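Local coordinates for putative capsular polysaccharide biosynthesis protein (Streptococcus pneumoniae serotype 4, PDB 6EWJ), which probably acts as a pyridoxal phosphate-dependent sugar aminotransferase in teichoic acid biosynthesis, here crystallised without its cofactor, at residues V85-T91 against H350-P355; F114-Y118 against L137-D143. All blocks are in the same frame, centred on the assembly; numbering follows the deposited sequence.

Interaction 1 (V85-T91 against H350-P355); sequences VPAMTYT and HYKPLP
Leu354 reaches Thr89, and Tyr351 lies against the Thr89-Tyr90 peptide, where the loop leaving strand 82-86 of the central sheet, in a fold of the DegT/DnrJ/EryC1 aminotransferase family, meets the loop that brings a cofactor-binding tyrosine to the active site. Polar links are few. Leu354 N donates to Ala87 O at 2.9 Å, reaching the oxygen nearly head-on to the carbonyl (C=O...N 168°). Further along, a water bridges the two backbones, giving one hydrogen bond to Thr89 O and the other to Lys352 O. Among the apolar contacts, the two methyls of Leu354 part company: CD1 lies 3.8 Å from Thr89 CG2, whereas CD2 turns to the backbone beyond it, meeting Thr91 CA. Thr89 OG1, for its part, is hydrogen-bonded to Ser93 OG. The aromatic group is Tyr351, whose peptide bond to His350 is cis. One face of its ring takes the Thr89-Tyr90 peptide, with Tyr90 N 3.7 Å above the plane; His350 CB covers the opposite face. Tyr90 passes its ring at a slant, the planes 35° apart. Pyridoxal phosphate has been seen bound at Tyr351 in this protein, and here that side chain adjoins His179 of the same site, consistent with 350-355, backed by 85-91, forming part of the pocket wall. Tyr255 of the second subunit packs on both tyrosines. Met88 supplies the sulfur contact: bent at chi2 and chi3, its chain brings SD to the edge of the Tyr351 ring, 4.0 Å from Tyr351 CB.

Interaction 2 (F114-Y118 against L137-D143); sequences FEMDY and LAGIVCD
Two irregular loops run past each other here, with Glu115 CA 6.5 Å from Cys142 CA and no backbone-to-backbone hydrogen bond between them; side chains therefore do the joining. Phe114 forms the apolar half. Its ring is turned into the facing loop by a chi1 of 65°, which sets CG between the backbone N and the carbonyl carbon. There Leu137 CB sits over the middle of one face, a CH-pi contact 3.6 Å from the centroid, while Leu137 CD2 presses on Phe114 CB. Ile140 takes the rim instead: its CG2 lies in the ring plane, and Ile140 CB is 3.7 Å from Phe114 CE2. Cys142 SG approaches the same ring obliquely as a sulfur-aromatic contact. The polar half centres on Glu115, whose chain, extended beyond CG, delivers OE1 to two donors. Tyr118 OH gives its proton to the anti lone pair of Glu115 OE1 over 2.6 Å, and Asp143 N reaches Glu115 OE1 at 2.8 Å from above the carboxylate plane, 41° out of it. Two grips from different directions should hold the carboxylate's rotation, and a water links Glu115 OE2 to Val141 O. The like charge of Asp143, with OD2 5.1 Å from Glu115 OE1, might raise the pKa of either group slightly, whereas the two donors would tend to lower that of Glu115. Tyr118 also packs on Arg146 and Leu147 of helix 144-153. Asp117 and Asp143 both hold N-cap positions, and Asp117 OD1 accepts from Leu120 N, so the arrangement joins two strand-to-helix loops at the starts of their helices, beside the pyridoxal phosphate pocket of this aminotransferase fold.

How the interactions relate
From the N terminus, the chain first runs through 85-91, at the end of strand 82-86, continues by way of helix 92-99 and strand 103-107 to 114-118, and then passes helix 118-124 and strand 129-132 before reaching 137-143. There interaction 2 closes a short loop. Interaction 1 closes a far longer one only when 350-355 arrives, so the shorter loop is wholly contained in the longer and the two do not cross. Leu137 CD1 touches Tyr351 CE2 at 3.5 Å, and Met116 packs on Pro86. Together the contacts tie loops at the sheet's strands to a late loop between helices 330-342 and 358-361, around the cofactor site.

Interaction 1 (V85-T91 against H350-P355)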
ATOM      1  N   VAL A  85      -6.889 -11.771  19.433  1.00 20.71           N
ATOM      2  CA  VAL A  85      -7.450 -12.240  18.188  1.00 20.11           C
ATOM      3  C   VAL A  85      -7.915 -13.694  18.351  1.00 20.64           C
ATOM      4  O   VAL A  85      -7.353 -14.425  19.155  1.00 20.48           O
ATOM      5  CB  VAL A  85      -6.456 -12.226  17.028  1.00 20.04           C
ATOM      6  CG1 VAL A  85      -6.048 -10.811  16.736  1.00 20.01           C
ATOM      7  CG2 VAL A  85      -5.194 -13.067  17.303  1.00 19.99           C
ATOM      8  N   PRO A  86      -8.898 -14.127  17.544  1.00 20.52           N
ATOM      9  CA  PRO A  86      -9.202 -15.551  17.558  1.00 20.87           C
ATOM     10  C   PRO A  86      -8.094 -16.406  16.999  1.00 21.25           C
ATOM     11  O   PRO A  86      -7.335 -15.950  16.131  1.00 20.41           O
ATOM     12  CB  PRO A  86     -10.452 -15.657  16.686  1.00 20.75           C
ATOM     13  CG  PRO A  86     -11.001 -14.259  16.529  1.00 20.34           C
ATOM     14  CD  PRO A  86      -9.788 -13.377  16.648  1.00 20.13           C
ATOM     15  N   ALA A  87      -8.002 -17.642  17.517  1.00 21.44           N
ATOM     16  CA  ALA A  87      -7.073 -18.645  16.999  1.00 21.87           C
ATOM     17  C   ALA A  87      -7.501 -19.110  15.605  1.00 22.15           C
ATOM     18  O   ALA A  87      -6.642 -19.506  14.789  1.00 21.61           O
ATOM     19  CB  ALA A  87      -6.958 -19.799  17.966  1.00 22.93           C
ATOM     20  N   MET A  88      -8.797 -18.942  15.291  1.00 22.41           N
ATOM     21  CA  MET A  88      -9.394 -19.313  14.027  1.00 23.47           C
ATOM     22  C   MET A  88      -9.690 -18.038  13.259  1.00 23.06           C
ATOM     23  O   MET A  88     -10.756 -17.424  13.386  1.00 21.85           O
ATOM     24  CB  MET A  88     -10.676 -20.132  14.264  1.00 26.33           C
ATOM     25  CG  MET A  88     -11.593 -20.336  13.032  1.00 27.88           C
ATOM     26  SD  MET A  88     -10.700 -21.086  11.669  1.00 27.96           S
ATOM     27  CE  MET A  88     -10.173 -22.572  12.491  1.00 29.39           C
ATOM     28  N   THR A  89      -8.707 -17.605  12.461  1.00 22.11           N
ATOM     29  CA  THR A  89      -8.900 -16.482  11.543  1.00 22.58           C
ATOM     30  C   THR A  89      -7.810 -16.487  10.463  1.00 21.71           C
ATOM     31  O   THR A  89      -6.920 -17.329  10.468  1.00 20.90           O
ATOM     32  CB  THR A  89      -8.896 -15.132  12.268  1.00 23.06           C
ATOM     33  OG1 THR A  89      -9.260 -14.091  11.344  1.00 23.38           O
ATOM     34  CG2 THR A  89      -7.558 -14.819  12.878  1.00 23.49           C
ATOM     35  N   TYR A  90      -7.944 -15.557   9.509  1.00 21.62           N
ATOM     36  CA  TYR A  90      -6.966 -15.373   8.481  1.00 21.65           C
ATOM     37  C   TYR A  90      -5.703 -14.696   9.041  1.00 20.46           C
ATOM     38  O   TYR A  90      -5.801 -13.867   9.957  1.00 20.47           O
ATOM     39  CB  TYR A  90      -7.561 -14.506   7.365  1.00 22.60           C
ATOM     40  CG  TYR A  90      -6.642 -14.359   6.149  1.00 23.66           C
ATOM     41  CD1 TYR A  90      -6.169 -15.473   5.448  1.00 24.12           C
ATOM     42  CD2 TYR A  90      -6.334 -13.096   5.644  1.00 24.63           C
ATOM     43  CE1 TYR A  90      -5.341 -15.335   4.319  1.00 25.70           C
ATOM     44  CE2 TYR A  90      -5.498 -12.957   4.525  1.00 26.06           C
ATOM     45  CZ  TYR A  90      -5.005 -14.072   3.875  1.00 26.95           C
ATOM     46  OH  TYR A  90      -4.213 -13.880   2.735  1.00 31.76           O
ATOM     47  N   THR A  91      -4.528 -15.010   8.483  1.00 19.28           N
ATOM     48  CA  THR A  91      -3.295 -14.434   9.004  1.00 18.60           C
ATOM     49  C   THR A  91      -3.305 -12.883   9.141  1.00 19.11           C
ATOM     50  O   THR A  91      -2.726 -12.349  10.093  1.00 19.54           O
ATOM     51  CB  THR A  91      -2.044 -14.840   8.186  1.00 18.42           C
ATOM     52  OG1 THR A  91      -0.889 -14.279   8.804  1.00 17.75           O
ATOM     53  CG2 THR A  91      -2.120 -14.409   6.726  1.00 17.84           C
ATOM     54  N   HIS A 350     -11.342 -22.550   5.244  1.00 21.38           N
ATOM     55  CA  HIS A 350     -11.258 -21.348   6.065  1.00 21.12           C
ATOM     56  C   HIS A 350     -11.477 -21.767   7.517  1.00 21.81           C
ATOM     57  O   HIS A 350     -12.642 -22.006   7.920  1.00 21.94           O
ATOM     58  CB  HIS A 350     -12.334 -20.348   5.684  1.00 21.19           C
ATOM     59  CG  HIS A 350     -12.258 -19.871   4.271  1.00 20.75           C
ATOM     60  ND1 HIS A 350     -12.760 -20.606   3.227  1.00 21.11           N
ATOM     61  CD2 HIS A 350     -11.702 -18.771   3.728  1.00 20.85           C
ATOM     62  CE1 HIS A 350     -12.556 -19.959   2.097  1.00 20.94           C
ATOM     63  NE2 HIS A 350     -11.882 -18.856   2.369  1.00 21.25           N
ATOM     64  N   TYR A 351     -10.428 -21.902   8.319  1.00 22.01           N
ATOM     65  CA  TYR A 351      -9.004 -21.709   7.972  1.00 21.86           C
ATOM     66  C   TYR A 351      -8.187 -22.647   8.812  1.00 22.50           C
ATOM     67  O   TYR A 351      -8.661 -23.198   9.784  1.00 22.34           O
ATOM     68  CB  TYR A 351      -8.505 -20.344   8.375  1.00 21.78           C
ATOM     69  CG  TYR A 351      -9.102 -19.139   7.703  1.00 21.41           C
ATOM     70  CD1 TYR A 351      -8.591 -18.676   6.511  1.00 21.16           C
ATOM     71  CD2 TYR A 351     -10.178 -18.434   8.288  1.00 21.46           C
ATOM     72  CE1 TYR A 351      -9.120 -17.532   5.891  1.00 21.20           C
ATOM     73  CE2 TYR A 351     -10.700 -17.287   7.660  1.00 21.50           C
ATOM     74  CZ  TYR A 351     -10.146 -16.847   6.454  1.00 20.95           C
ATOM     75  OH  TYR A 351     -10.650 -15.681   5.793  1.00 20.81           O
ATOM     76  N   LYS A 352      -6.927 -22.840   8.411  1.00 23.15           N
ATOM     77  CA  LYS A 352      -5.934 -23.363   9.305  1.00 23.38           C
ATOM     78  C   LYS A 352      -5.887 -22.430  10.485  1.00 22.14           C
ATOM     79  O   LYS A 352      -5.814 -21.242  10.287  1.00 23.08           O
ATOM     80  CB  LYS A 352      -4.552 -23.316   8.656  1.00 24.15           C
ATOM     81  CG  LYS A 352      -4.341 -24.353   7.617  1.00 25.25           C
ATOM     82  CD  LYS A 352      -2.839 -24.468   7.317  1.00 25.74           C
ATOM     83  CE  LYS A 352      -2.586 -25.642   6.437  1.00 27.07           C
ATOM     84  NZ  LYS A 352      -1.154 -25.672   5.982  1.00 27.36           N
ATOM     85  N   PRO A 353      -5.913 -22.952  11.729  1.00 21.30           N
ATOM     86  CA  PRO A 353      -5.792 -22.062  12.857  1.00 20.23           C
ATOM     87  C   PRO A 353      -4.380 -21.456  12.799  1.00 19.74           C
ATOM     88  O   PRO A 353      -3.449 -22.111  12.321  1.00 19.77           O
ATOM     89  CB  PRO A 353      -5.896 -22.999  14.064  1.00 20.80           C
ATOM     90  CG  PRO A 353      -6.653 -24.162  13.553  1.00 21.41           C
ATOM     91  CD  PRO A 353      -6.204 -24.328  12.145  1.00 21.52           C
ATOM     92  N   LEU A 354      -4.246 -20.237  13.291  1.00 19.14           N
ATOM     93  CA  LEU A 354      -2.968 -19.510  13.224  1.00 18.76           C
ATOM     94  C   LEU A 354      -1.778 -20.324  13.762  1.00 19.43           C
ATOM     95  O   LEU A 354      -0.763 -20.324  13.124  1.00 18.86           O
ATOM     96  CB  LEU A 354      -3.080 -18.179  13.933  1.00 18.79           C
ATOM     97  CG  LEU A 354      -4.136 -17.244  13.287  1.00 18.23           C
ATOM     98  CD1 LEU A 354      -4.074 -15.918  14.014  1.00 18.36           C
ATOM     99  CD2 LEU A 354      -3.947 -16.970  11.797  1.00 17.80           C
ATOM    100  N   PRO A 355      -1.962 -21.077  14.887  1.00 19.76           N
ATOM    101  CA  PRO A 355      -0.871 -21.866  15.441  1.00 21.16           C
ATOM    102  C   PRO A 355      -0.368 -22.969  14.546  1.00 21.52           C
ATOM    103  O   PRO A 355       0.699 -23.442  14.810  1.00 21.98           O
ATOM    104  CB  PRO A 355      -1.465 -22.439  16.724  1.00 21.28           C
ATOM    105  CG  PRO A 355      -2.522 -21.466  17.105  1.00 20.64           C
ATOM    106  CD  PRO A 355      -3.114 -21.060  15.814  1.00 19.99           C
TER
HETATM  107  O   HOH W   1      -5.219 -18.754   9.096  1.00 20.61           O

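Interaction 2 (F114-Y118 against L137-D143)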
ATOM      1  N   PHE A 114     -17.503 -20.446  14.948  1.00 23.15           N
ATOM      2  CA  PHE A 114     -16.182 -19.875  14.789  1.00 21.58           C
ATOM      3  C   PHE A 114     -15.843 -18.872  15.866  1.00 21.55           C
ATOM      4  O   PHE A 114     -14.656 -18.531  16.025  1.00 21.27           O
ATOM      5  CB  PHE A 114     -16.055 -19.218  13.414  1.00 20.99           C
ATOM      6  CG  PHE A 114     -16.968 -18.046  13.233  1.00 20.38           C
ATOM      7  CD1 PHE A 114     -16.585 -16.799  13.669  1.00 19.63           C
ATOM      8  CD2 PHE A 114     -18.260 -18.241  12.736  1.00 20.61           C
ATOM      9  CE1 PHE A 114     -17.413 -15.744  13.526  1.00 19.80           C
ATOM     10  CE2 PHE A 114     -19.100 -17.187  12.601  1.00 20.73           C
ATOM     11  CZ  PHE A 114     -18.684 -15.929  12.998  1.00 20.44           C
ATOM     12  N   GLU A 115     -16.851 -18.322  16.547  1.00 21.45           N
ATOM     13  CA  GLU A 115     -16.608 -17.209  17.462  1.00 21.41           C
ATOM     14  C   GLU A 115     -15.734 -17.612  18.629  1.00 22.13           C
ATOM     15  O   GLU A 115     -15.713 -18.784  19.041  1.00 23.52           O
ATOM     16  CB  GLU A 115     -17.905 -16.628  18.002  1.00 22.07           C
ATOM     17  CG  GLU A 115     -18.787 -15.871  16.988  1.00 21.51           C
ATOM     18  CD  GLU A 115     -19.976 -15.221  17.683  1.00 21.93           C
ATOM     19  OE1 GLU A 115     -19.743 -14.411  18.599  1.00 21.55           O
ATOM     20  OE2 GLU A 115     -21.158 -15.487  17.309  1.00 22.29           O
ATOM     21  N   MET A 116     -15.000 -16.643  19.157  1.00 22.09           N
ATOM     22  CA  MET A 116     -14.213 -16.845  20.363  1.00 22.69           C
ATOM     23  C   MET A 116     -15.124 -17.319  21.511  1.00 23.51           C
ATOM     24  O   MET A 116     -16.305 -16.901  21.622  1.00 23.00           O
ATOM     25  CB  MET A 116     -13.497 -15.578  20.788  1.00 23.02           C
ATOM     26  CG  MET A 116     -12.272 -15.277  19.954  1.00 22.53           C
ATOM     27  SD  MET A 116     -11.402 -13.802  20.463  1.00 23.59           S
ATOM     28  CE  MET A 116     -12.585 -12.548  19.900  1.00 22.94           C
ATOM     29  N   ASP A 117     -14.590 -18.244  22.308  1.00 23.60           N
ATOM     30  CA  ASP A 117     -15.164 -18.585  23.579  1.00 24.55           C
ATOM     31  C   ASP A 117     -14.949 -17.355  24.451  1.00 24.65           C
ATOM     32  O   ASP A 117     -13.821 -16.977  24.718  1.00 24.42           O
ATOM     33  CB  ASP A 117     -14.462 -19.844  24.129  1.00 25.32           C
ATOM     34  CG  ASP A 117     -14.925 -20.241  25.512  1.00 26.52           C
ATOM     35  OD1 ASP A 117     -15.186 -19.367  26.357  1.00 27.45           O
ATOM     36  OD2 ASP A 117     -14.960 -21.457  25.775  1.00 28.05           O
ATOM     37  N   TYR A 118     -16.050 -16.703  24.855  1.00 25.16           N
ATOM     38  CA  TYR A 118     -15.960 -15.374  25.479  1.00 25.30           C
ATOM     39  C   TYR A 118     -15.567 -15.439  26.929  1.00 26.72           C
ATOM     40  O   TYR A 118     -15.209 -14.417  27.492  1.00 26.76           O
ATOM     41  CB  TYR A 118     -17.270 -14.560  25.249  1.00 25.30           C
ATOM     42  CG  TYR A 118     -17.454 -14.251  23.797  1.00 24.11           C
ATOM     43  CD1 TYR A 118     -16.593 -13.364  23.156  1.00 23.34           C
ATOM     44  CD2 TYR A 118     -18.402 -14.894  23.023  1.00 23.91           C
ATOM     45  CE1 TYR A 118     -16.712 -13.065  21.822  1.00 22.37           C
ATOM     46  CE2 TYR A 118     -18.512 -14.615  21.657  1.00 23.03           C
ATOM     47  CZ  TYR A 118     -17.627 -13.693  21.055  1.00 22.26           C
ATOM     48  OH  TYR A 118     -17.674 -13.372  19.691  1.00 20.63           O
ATOM     49  N   LEU A 137     -16.619 -13.959  10.445  1.00 18.06           N
ATOM     50  CA  LEU A 137     -16.307 -15.014   9.495  1.00 18.12           C
ATOM     51  C   LEU A 137     -17.469 -15.310   8.568  1.00 18.22           C
ATOM     52  O   LEU A 137     -18.605 -15.528   9.037  1.00 18.38           O
ATOM     53  CB  LEU A 137     -15.925 -16.297  10.208  1.00 18.76           C
ATOM     54  CG  LEU A 137     -15.406 -17.400   9.289  1.00 19.61           C
ATOM     55  CD1 LEU A 137     -13.989 -17.105   8.800  1.00 19.18           C
ATOM     56  CD2 LEU A 137     -15.396 -18.716  10.070  1.00 20.55           C
ATOM     57  N   ALA A 138     -17.161 -15.399   7.268  1.00 17.56           N
ATOM     58  CA  ALA A 138     -18.107 -15.674   6.211  1.00 18.26           C
ATOM     59  C   ALA A 138     -19.228 -14.633   6.050  1.00 18.50           C
ATOM     60  O   ALA A 138     -20.097 -14.801   5.205  1.00 19.39           O
ATOM     61  CB  ALA A 138     -18.685 -17.062   6.377  1.00 18.75           C
ATOM     62  N   GLY A 139     -19.188 -13.568   6.837  1.00 18.64           N
ATOM     63  CA  GLY A 139     -20.229 -12.508   6.884  1.00 19.17           C
ATOM     64  C   GLY A 139     -21.053 -12.530   8.153  1.00 20.09           C
ATOM     65  O   GLY A 139     -21.843 -11.619   8.431  1.00 20.15           O
ATOM     66  N   ILE A 140     -20.862 -13.566   8.936  1.00 20.61           N
ATOM     67  CA  ILE A 140     -21.584 -13.744  10.179  1.00 21.89           C
ATOM     68  C   ILE A 140     -20.922 -12.886  11.279  1.00 21.69           C
ATOM     69  O   ILE A 140     -19.768 -13.106  11.622  1.00 20.52           O
ATOM     70  CB  ILE A 140     -21.559 -15.228  10.578  1.00 22.83           C
ATOM     71  CG1 ILE A 140     -22.131 -16.084   9.426  1.00 23.60           C
ATOM     72  CG2 ILE A 140     -22.360 -15.451  11.854  1.00 24.03           C
ATOM     73  CD1 ILE A 140     -21.723 -17.532   9.482  1.00 24.15           C
ATOM     74  N   VAL A 141     -21.710 -11.956  11.865  1.00 21.98           N
ATOM     75  CA  VAL A 141     -21.196 -10.963  12.791  1.00 22.23           C
ATOM     76  C   VAL A 141     -21.180 -11.586  14.167  1.00 22.65           C
ATOM     77  O   VAL A 141     -22.116 -12.297  14.513  1.00 22.85           O
ATOM     78  CB  VAL A 141     -22.070  -9.678  12.820  1.00 23.24           C
ATOM     79  CG1 VAL A 141     -21.598  -8.713  13.896  1.00 23.52           C
ATOM     80  CG2 VAL A 141     -21.988  -8.974  11.463  1.00 22.72           C
ATOM     81  N   CYS A 142     -20.135 -11.309  14.955  1.00 22.14           N
ATOM     82  CA  CYS A 142     -20.027 -11.812  16.328  1.00 22.93           C
ATOM     83  C   CYS A 142     -21.077 -11.285  17.360  1.00 23.79           C
ATOM     84  O   CYS A 142     -21.827 -10.351  17.107  1.00 23.41           O
ATOM     85  CB  CYS A 142     -18.636 -11.550  16.864  1.00 22.86           C
ATOM     86  SG  CYS A 142     -17.377 -12.503  15.928  1.00 23.02           S
ATOM     87  N   ASP A 143     -21.073 -11.895  18.532  1.00 24.28           N
ATOM     88  CA  ASP A 143     -21.998 -11.569  19.646  1.00 26.20           C
ATOM     89  C   ASP A 143     -21.500 -10.285  20.310  1.00 26.07           C
ATOM     90  O   ASP A 143     -20.794 -10.320  21.326  1.00 25.73           O
ATOM     91  CB  ASP A 143     -21.957 -12.789  20.609  1.00 27.15           C
ATOM     92  CG  ASP A 143     -22.932 -12.730  21.739  1.00 29.26           C
ATOM     93  OD1 ASP A 143     -23.727 -11.783  21.863  1.00 29.94           O
ATOM     94  OD2 ASP A 143     -22.826 -13.669  22.579  1.00 30.67           O
TER
HETATM   95  O   HOH W   2     -23.379 -13.678  16.429  1.00 17.57           O